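Local structure of WbbZ protein (Klebsiella pneumoniae subsp. pneumoniae NTUH-K2044, 6X1L) at residues Ser110-Phe113 / Ile114-Asp118; Ala206-Ser209 / Thr210-Met213; Tyr244-Tyr248 / Tyr249-Ala253. The protein is of unknown function but belongs to the polysaccharide pyruvyl transferase family, and so probably transfers a pyruvyl group to a polysaccharide or its precursor. All blocks are in the same frame, centred on the assembly; numbering follows the deposited sequence.

Contact 1. Residues Ser110-Phe113 / Ile114-Asp118; sequences SDLF and INNID
N116 turns its side-chain amide back along the end of helix 110-115 and directs ND2 at the carbonyl oxygen of L112, four residues earlier. An N-H...O angle of 161° fits a hydrogen bond, yet the modelled 2.4 Å between N116 ND2 and L112 O is too short to be taken literally, and its length is doubtful. The same amide end meets a hydrophobic branch: L112 CD1 lies 3.4 Å from N116 ND2. L112 is brought there by a first torsion that sets CG opposite the backbone N (chi1 -179°), on the carbonyl side, which carries CD1 to the amide nitrogen that L112 O also approaches.

The packed side of the contact is the one with buried L112 and F113, and it belongs to the fold. Helix 110-115 is the crossover of a beta-alpha-beta unit, running from strand 98-104 to strand 120-124 of a parallel sheet. F113 has its ring against that of F120 on the second strand, while its carbonyl oxygen is hydrogen-bonded to Y138 OH. Past the helix, I117 rests on Y138 and N143, and its CB keeps 3.7 Å from F113 O.

The solvent side is looser. I114 N bonds to S110 O at 3.0 Å, and the I114 side chain runs alongside that oxygen, with CG1 3.3 Å and CD1 3.5 Å from S110 O; it is nonetheless exposed in the assembly. One residue on, N115 N reaches D111 O at 3.2 Å, approaching from above the carbonyl plane. The exposed D111 carboxylate and N115 amide cross with planes 79° apart, but their modelled overlap is a clash from which no bond can be read.

Contact 2. Residues Ala206-Ser209 / Thr210-Met213; sequences ARNS and TRCM
The middle of helix 203-218 holds this contact, in which T210 and R211 reach back one turn to A206, R207 and N208. The carbonyl of A206 is gripped twice: T210 N lies 3.0 Å from A206 O, and T210 OG1 donates to A206 O at 2.8 Å. These two donors come from opposite faces of the carbonyl plane. The hydroxyl can fold back in this way because OG1 stands beside the backbone N of T210, opposite the carbonyl carbon (chi1 -57°). OG1 also bonds to S40 OG on helix 33-48 and accepts from a water 3.1 Å from T210 OG1; that water sits 2.7 Å from S209 OG, linking two buried hydroxyls.

Another side of the helix faces the second subunit. N208 packs on R211 of the neighbouring chain and R211 on its N208, a reciprocal pairing of the same helix, while S209 meets C212 and C212 meets W195 of that chain.

Within one chain, N208 and R211 are joined by a bent bond: R211 NH1 lies 2.8 Å from N208 OD1 with an N-H...O angle of 131°. NH1 stands 48° out of the amide plane, above it and off the lone pairs, whereas OD1 comes to the guanidinium edge, somewhat tilted from its plane. NH2 of R211 is hydrogen-bonded to the carbonyl of K158, which helps to fix the rotation of the group. R207 CB approaches R211 NH1 obliquely at 3.8 Å, but the guanidinium of R207 turns to D44 and E47 in salt bridges. Selenomethionine M213 sets CG 3.6 Å from S209 O and sends its end among V37, V230 and L233.

Contact 3. Residues Tyr244-Tyr248 / Tyr249-Ala253; sequences YPNSY and YKNEA
A first torsion of 58° in N246 places CG between its backbone N and carbonyl carbon, and one of -70° in N251 holds CG beside the backbone N; together they lay the two side-chain amides over one another. The planes are 21° apart and stacked, with N246 CG 3.6 Å from N251 CG. This is the turn of a beta-alpha unit, where the loop after strand 240-243 enters helix 250-259 with Y249 as N-cap residue.

N246 OD1 accepts N251 N at 3.0 Å on an in-plane lone pair, so a loop side chain satisfies an N-H of the first helical turn. N251 replies through ND2, which lies 2.9 Å from Y244 O, in the carbonyl plane and near its own amide plane; the same ND2 also bonds to the carbonyl of D226, so two backbone oxygens hold the amide. K250 N bonds to S247 O at 3.2 Å. Its side chain curls back over the loop, with K250 CD 3.1 Å from S247 O. One water accepts from both N246 N and E252 N, at 3.1 Å and 3.0 Å from its oxygen.

Along the chain the contacts come in series, 1, 2, then 3, and none touches another. Contact 1 belongs to the six-stranded parallel sheet, on the helix between strands 98-104 and 120-124. Contacts 2 and 3 go with the four-stranded parallel sheet: helix 203-218 precedes strand 220-225, and helix 250-259 joins strands 240-243 and 266-268. Two such sheets with connecting helices are consistent with the GT-B clan. Contacts 1 and 2 are about 35 Å apart, centre to centre, on opposite sides of the chain's centre, whereas the centre of contact 3 lies about 25 Å from that of contact 1 and about 24 Å from that of contact 2. Of the three, contact 2 alone meets the second subunit.

Contact 1. Residues Ser110-Phe113 / Ile114-Asp118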
loop_
_atom_site.group_PDB
_atom_site.type_symbol
_atom_site.label_atom_id
_atom_site.label_comp_id
_atom_site.label_asym_id
_atom_site.label_seq_id
_atom_site.Cartn_x
_atom_site.Cartn_y
_atom_site.Cartn_z
ATOM N N SER A 110 26.088 -17.596 14.341
ATOM C CA SER A 110 26.636 -17.767 15.683
ATOM C C SER A 110 27.922 -16.975 15.873
ATOM O O SER A 110 28.191 -16.497 16.981
ATOM C CB SER A 110 26.871 -19.250 15.970
ATOM O OG SER A 110 27.657 -19.858 14.960
ATOM N N ASP A 111 28.722 -16.823 14.814
ATOM C CA ASP A 111 29.946 -16.034 14.913
ATOM C C ASP A 111 29.649 -14.574 15.235
ATOM O O ASP A 111 30.404 -13.937 15.977
ATOM C CB ASP A 111 30.743 -16.146 13.613
ATOM C CG ASP A 111 32.080 -15.421 13.676
ATOM O OD1 ASP A 111 32.603 -15.206 14.791
ATOM O OD2 ASP A 111 32.610 -15.062 12.602
ATOM N N LEU A 112 28.553 -14.030 14.700
ATOM C CA LEU A 112 28.226 -12.630 14.953
ATOM C C LEU A 112 27.886 -12.390 16.419
ATOM O O LEU A 112 28.312 -11.388 17.006
ATOM C CB LEU A 112 27.065 -12.192 14.060
ATOM C CG LEU A 112 26.643 -10.729 14.203
ATOM C CD1 LEU A 112 27.732 -9.801 13.684
ATOM C CD2 LEU A 112 25.324 -10.474 13.490
ATOM N N PHE A 113 27.126 -13.299 17.034
ATOM C CA PHE A 113 26.641 -13.051 18.386
ATOM C C PHE A 113 27.658 -13.444 19.450
ATOM O O PHE A 113 27.677 -12.838 20.527
ATOM C CB PHE A 113 25.309 -13.771 18.597
ATOM C CG PHE A 113 24.188 -13.186 17.790
ATOM C CD1 PHE A 113 23.486 -12.085 18.254
ATOM C CD2 PHE A 113 23.860 -13.712 16.551
ATOM C CE1 PHE A 113 22.462 -11.531 17.504
ATOM C CE2 PHE A 113 22.836 -13.161 15.796
ATOM C CZ PHE A 113 22.138 -12.070 16.275
ATOM N N ILE A 114 28.515 -14.429 19.171
ATOM C CA ILE A 114 29.563 -14.779 20.129
ATOM C C ILE A 114 30.607 -13.673 20.209
ATOM O O ILE A 114 31.041 -13.290 21.300
ATOM C CB ILE A 114 30.193 -16.134 19.761
ATOM C CG1 ILE A 114 29.191 -17.264 20.003
ATOM C CG2 ILE A 114 31.484 -16.368 20.550
ATOM C CD1 ILE A 114 29.595 -18.590 19.395
ATOM N N ASN A 115 31.014 -13.125 19.064
ATOM C CA ASN A 115 32.094 -12.145 19.044
ATOM C C ASN A 115 31.639 -10.725 19.363
ATOM O O ASN A 115 32.492 -9.840 19.490
ATOM C CB ASN A 115 32.798 -12.171 17.685
ATOM C CG ASN A 115 33.754 -13.341 17.552
ATOM O OD1 ASN A 115 34.420 -13.727 18.513
ATOM N ND2 ASN A 115 33.824 -13.915 16.358
ATOM N N ASN A 116 30.335 -10.481 19.506
ATOM C CA ASN A 116 29.832 -9.156 19.848
ATOM C C ASN A 116 28.959 -9.206 21.097
ATOM O O ASN A 116 28.064 -8.373 21.270
ATOM C CB ASN A 116 29.053 -8.546 18.680
ATOM C CG ASN A 116 29.874 -8.468 17.409
ATOM O OD1 ASN A 116 30.715 -7.582 17.253
ATOM N ND2 ASN A 116 29.636 -9.397 16.492
ATOM N N ILE A 117 29.211 -10.177 21.979
ATOM C CA ILE A 117 28.355 -10.378 23.146
ATOM C C ILE A 117 28.378 -9.162 24.068
ATOM O O ILE A 117 27.397 -8.892 24.773
ATOM C CB ILE A 117 28.773 -11.668 23.884
ATOM C CG1 ILE A 117 27.769 -12.022 24.986
ATOM C CG2 ILE A 117 30.181 -11.538 24.456
ATOM C CD1 ILE A 117 27.961 -13.410 25.565
ATOM N N ASP A 118 29.470 -8.395 24.069
ATOM C CA ASP A 118 29.578 -7.249 24.962
ATOM C C ASP A 118 28.845 -6.013 24.455
ATOM O O ASP A 118 28.705 -5.046 25.209
ATOM C CB ASP A 118 31.050 -6.909 25.212
ATOM C CG ASP A 118 31.674 -7.787 26.284
ATOM O OD1 ASP A 118 32.142 -8.898 25.955
ATOM O OD2 ASP A 118 31.687 -7.367 27.460
#

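Contact 2. Residues Ala206-Ser209 / Thr210-Met213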
loop_
_atom_site.group_PDB
_atom_site.type_symbol
_atom_site.label_atom_id
_atom_site.label_comp_id
_atom_site.label_asym_id
_atom_site.label_seq_id
_atom_site.Cartn_x
_atom_site.Cartn_y
_atom_site.Cartn_z
ATOM N N ALA A 206 4.812 3.460 6.543
ATOM C CA ALA A 206 4.614 2.216 7.281
ATOM C C ALA A 206 3.181 2.099 7.781
ATOM O O ALA A 206 2.555 1.040 7.662
ATOM C CB ALA A 206 5.604 2.115 8.458
ATOM N N ARG A 207 2.644 3.172 8.363
ATOM C CA ARG A 207 1.302 3.081 8.932
ATOM C C ARG A 207 0.238 2.954 7.842
ATOM O O ARG A 207 -0.741 2.215 8.006
ATOM C CB ARG A 207 1.024 4.291 9.824
ATOM C CG ARG A 207 1.748 4.206 11.179
ATOM C CD ARG A 207 1.040 5.054 12.223
ATOM N NE ARG A 207 1.693 5.010 13.532
ATOM C CZ ARG A 207 2.565 5.919 13.954
ATOM N NH1 ARG A 207 2.891 6.935 13.169
ATOM N NH2 ARG A 207 3.106 5.819 15.163
ATOM N N ASN A 208 0.415 3.648 6.717
ATOM C CA ASN A 208 -0.601 3.575 5.669
ATOM C C ASN A 208 -0.537 2.251 4.915
ATOM O O ASN A 208 -1.581 1.703 4.542
ATOM C CB ASN A 208 -0.462 4.770 4.730
ATOM C CG ASN A 208 -0.972 6.047 5.357
ATOM O OD1 ASN A 208 -1.979 6.041 6.064
ATOM N ND2 ASN A 208 -0.276 7.144 5.116
ATOM N N SER A 209 0.664 1.704 4.706
ATOM C CA SER A 209 0.756 0.344 4.183
ATOM C C SER A 209 0.075 -0.648 5.116
ATOM O O SER A 209 -0.583 -1.592 4.661
ATOM C CB SER A 209 2.215 -0.050 3.967
ATOM O OG SER A 209 2.315 -1.432 3.659
ATOM N N THR A 210 0.220 -0.449 6.428
ATOM C CA THR A 210 -0.425 -1.346 7.379
ATOM C C THR A 210 -1.940 -1.170 7.359
ATOM O O THR A 210 -2.688 -2.144 7.512
ATOM C CB THR A 210 0.147 -1.107 8.782
ATOM O OG1 THR A 210 1.568 -1.303 8.753
ATOM C CG2 THR A 210 -0.458 -2.064 9.780
ATOM N N ARG A 211 -2.411 0.063 7.162
ATOM C CA ARG A 211 -3.843 0.280 6.975
ATOM C C ARG A 211 -4.363 -0.503 5.777
ATOM O O ARG A 211 -5.426 -1.133 5.855
ATOM C CB ARG A 211 -4.133 1.772 6.815
ATOM C CG ARG A 211 -4.021 2.545 8.118
ATOM C CD ARG A 211 -4.475 3.997 7.990
ATOM N NE ARG A 211 -4.378 4.676 9.281
ATOM C CZ ARG A 211 -3.358 5.444 9.655
ATOM N NH1 ARG A 211 -2.343 5.659 8.826
ATOM N NH2 ARG A 211 -3.353 6.004 10.856
ATOM N N CYS A 212 -3.617 -0.491 4.667
ATOM C CA CYS A 212 -4.019 -1.243 3.480
ATOM C C CYS A 212 -4.236 -2.716 3.803
ATOM O O CYS A 212 -5.287 -3.285 3.487
ATOM C CB CYS A 212 -2.966 -1.095 2.383
ATOM S SG CYS A 212 -2.945 0.519 1.578
HETATM N N MSE A 213 -3.252 -3.352 4.433
HETATM C CA MSE A 213 -3.366 -4.768 4.755
HETATM C C MSE A 213 -4.559 -5.018 5.666
HETATM O O MSE A 213 -5.318 -5.969 5.471
HETATM C CB MSE A 213 -2.085 -5.280 5.426
HETATM C CG MSE A 213 -0.828 -5.171 4.565
HETATM SE SE MSE A 213 0.711 -5.847 5.602
HETATM C CE MSE A 213 0.374 -7.750 5.406
HETATM O O HOH W 1 2.673 -2.502 6.147
#

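Contact 3. Residues Tyr244-Tyr248 / Tyr249-Ala253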
loop_
_atom_site.group_PDB
_atom_site.type_symbol
_atom_site.label_atom_id
_atom_site.label_comp_id
_atom_site.label_asym_id
_atom_site.label_seq_id
_atom_site.Cartn_x
_atom_site.Cartn_y
_atom_site.Cartn_z
ATOM N N TYR A 244 -0.296 -21.465 8.394
ATOM C CA TYR A 244 0.476 -22.577 7.850
ATOM C C TYR A 244 1.977 -22.366 8.054
ATOM O O TYR A 244 2.449 -21.226 8.128
ATOM C CB TYR A 244 0.185 -22.754 6.354
ATOM C CG TYR A 244 -1.196 -23.305 6.067
ATOM C CD1 TYR A 244 -2.321 -22.495 6.152
ATOM C CD2 TYR A 244 -1.372 -24.635 5.711
ATOM C CE1 TYR A 244 -3.582 -22.996 5.893
ATOM C CE2 TYR A 244 -2.629 -25.143 5.447
ATOM C CZ TYR A 244 -3.729 -24.319 5.539
ATOM O OH TYR A 244 -4.979 -24.824 5.280
ATOM N N PRO A 245 2.755 -23.443 8.139
ATOM C CA PRO A 245 4.176 -23.314 8.479
ATOM C C PRO A 245 5.038 -22.922 7.284
ATOM O O PRO A 245 4.599 -22.890 6.132
ATOM C CB PRO A 245 4.544 -24.716 8.977
ATOM C CG PRO A 245 3.621 -25.619 8.241
ATOM C CD PRO A 245 2.332 -24.855 8.067
ATOM N N ASN A 246 6.290 -22.603 7.600
ATOM C CA ASN A 246 7.358 -22.418 6.628
ATOM C C ASN A 246 8.640 -22.980 7.244
ATOM O O ASN A 246 8.606 -23.704 8.244
ATOM C CB ASN A 246 7.484 -20.942 6.223
ATOM C CG ASN A 246 7.755 -20.033 7.404
ATOM O OD1 ASN A 246 7.712 -20.464 8.559
ATOM N ND2 ASN A 246 8.027 -18.764 7.123
ATOM N N SER A 247 9.783 -22.634 6.659
ATOM C CA SER A 247 11.035 -23.251 7.066
ATOM C C SER A 247 11.613 -22.556 8.302
ATOM O O SER A 247 11.148 -21.498 8.736
ATOM C CB SER A 247 12.038 -23.225 5.914
ATOM O OG SER A 247 12.253 -21.903 5.458
ATOM N N TYR A 248 12.638 -23.183 8.881
ATOM C CA TYR A 248 13.345 -22.656 10.047
ATOM C C TYR A 248 12.421 -22.427 11.242
ATOM O O TYR A 248 12.741 -21.629 12.130
ATOM C CB TYR A 248 14.085 -21.357 9.700
ATOM C CG TYR A 248 15.237 -21.536 8.735
ATOM C CD1 TYR A 248 15.041 -21.457 7.361
ATOM C CD2 TYR A 248 16.522 -21.773 9.201
ATOM C CE1 TYR A 248 16.099 -21.617 6.479
ATOM C CE2 TYR A 248 17.581 -21.934 8.331
ATOM C CZ TYR A 248 17.367 -21.855 6.973
ATOM O OH TYR A 248 18.429 -22.016 6.113
ATOM N N TYR A 249 11.269 -23.101 11.268
ATOM C CA TYR A 249 10.297 -22.979 12.357
ATOM C C TYR A 249 9.913 -21.527 12.619
ATOM O O TYR A 249 9.590 -21.151 13.747
ATOM C CB TYR A 249 10.823 -23.644 13.634
ATOM C CG TYR A 249 10.905 -25.141 13.508
ATOM C CD1 TYR A 249 12.055 -25.755 13.030
ATOM C CD2 TYR A 249 9.821 -25.941 13.843
ATOM C CE1 TYR A 249 12.128 -27.129 12.906
ATOM C CE2 TYR A 249 9.886 -27.315 13.724
ATOM C CZ TYR A 249 11.041 -27.904 13.254
ATOM O OH TYR A 249 11.104 -29.270 13.130
ATOM N N LYS A 250 9.930 -20.702 11.568
ATOM C CA LYS A 250 9.702 -19.271 11.741
ATOM C C LYS A 250 8.265 -18.989 12.164
ATOM O O LYS A 250 8.026 -18.299 13.162
ATOM C CB LYS A 250 10.040 -18.529 10.447
ATOM C CG LYS A 250 11.535 -18.393 10.176
ATOM C CD LYS A 250 11.841 -18.452 8.683
ATOM C CE LYS A 250 11.002 -17.467 7.889
ATOM N NZ LYS A 250 11.147 -17.679 6.418
ATOM N N ASN A 251 7.293 -19.505 11.410
ATOM C CA ASN A 251 5.895 -19.303 11.778
ATOM C C ASN A 251 5.537 -20.076 13.044
ATOM O O ASN A 251 4.922 -19.522 13.964
ATOM C CB ASN A 251 4.983 -19.716 10.620
ATOM C CG ASN A 251 5.068 -18.764 9.439
ATOM O OD1 ASN A 251 5.662 -17.690 9.536
ATOM N ND2 ASN A 251 4.456 -19.148 8.321
ATOM N N GLU A 252 5.919 -21.353 13.114
ATOM C CA GLU A 252 5.486 -22.201 14.222
ATOM C C GLU A 252 5.967 -21.667 15.569
ATOM O O GLU A 252 5.233 -21.726 16.563
ATOM C CB GLU A 252 5.973 -23.635 14.006
ATOM C CG GLU A 252 5.437 -24.628 15.036
ATOM C CD GLU A 252 5.879 -26.059 14.773
ATOM O OE1 GLU A 252 6.440 -26.320 13.688
ATOM O OE2 GLU A 252 5.666 -26.921 15.652
ATOM N N ALA A 253 7.193 -21.134 15.623
ATOM C CA ALA A 253 7.733 -20.676 16.900
ATOM C C ALA A 253 7.007 -19.433 17.405
ATOM O O ALA A 253 6.767 -19.296 18.609
ATOM C CB ALA A 253 9.234 -20.410 16.778
HETATM O O HOH W 2 6.971 -22.655 10.652
HETATM O O HOH W 3 9.930 -25.278 9.973
#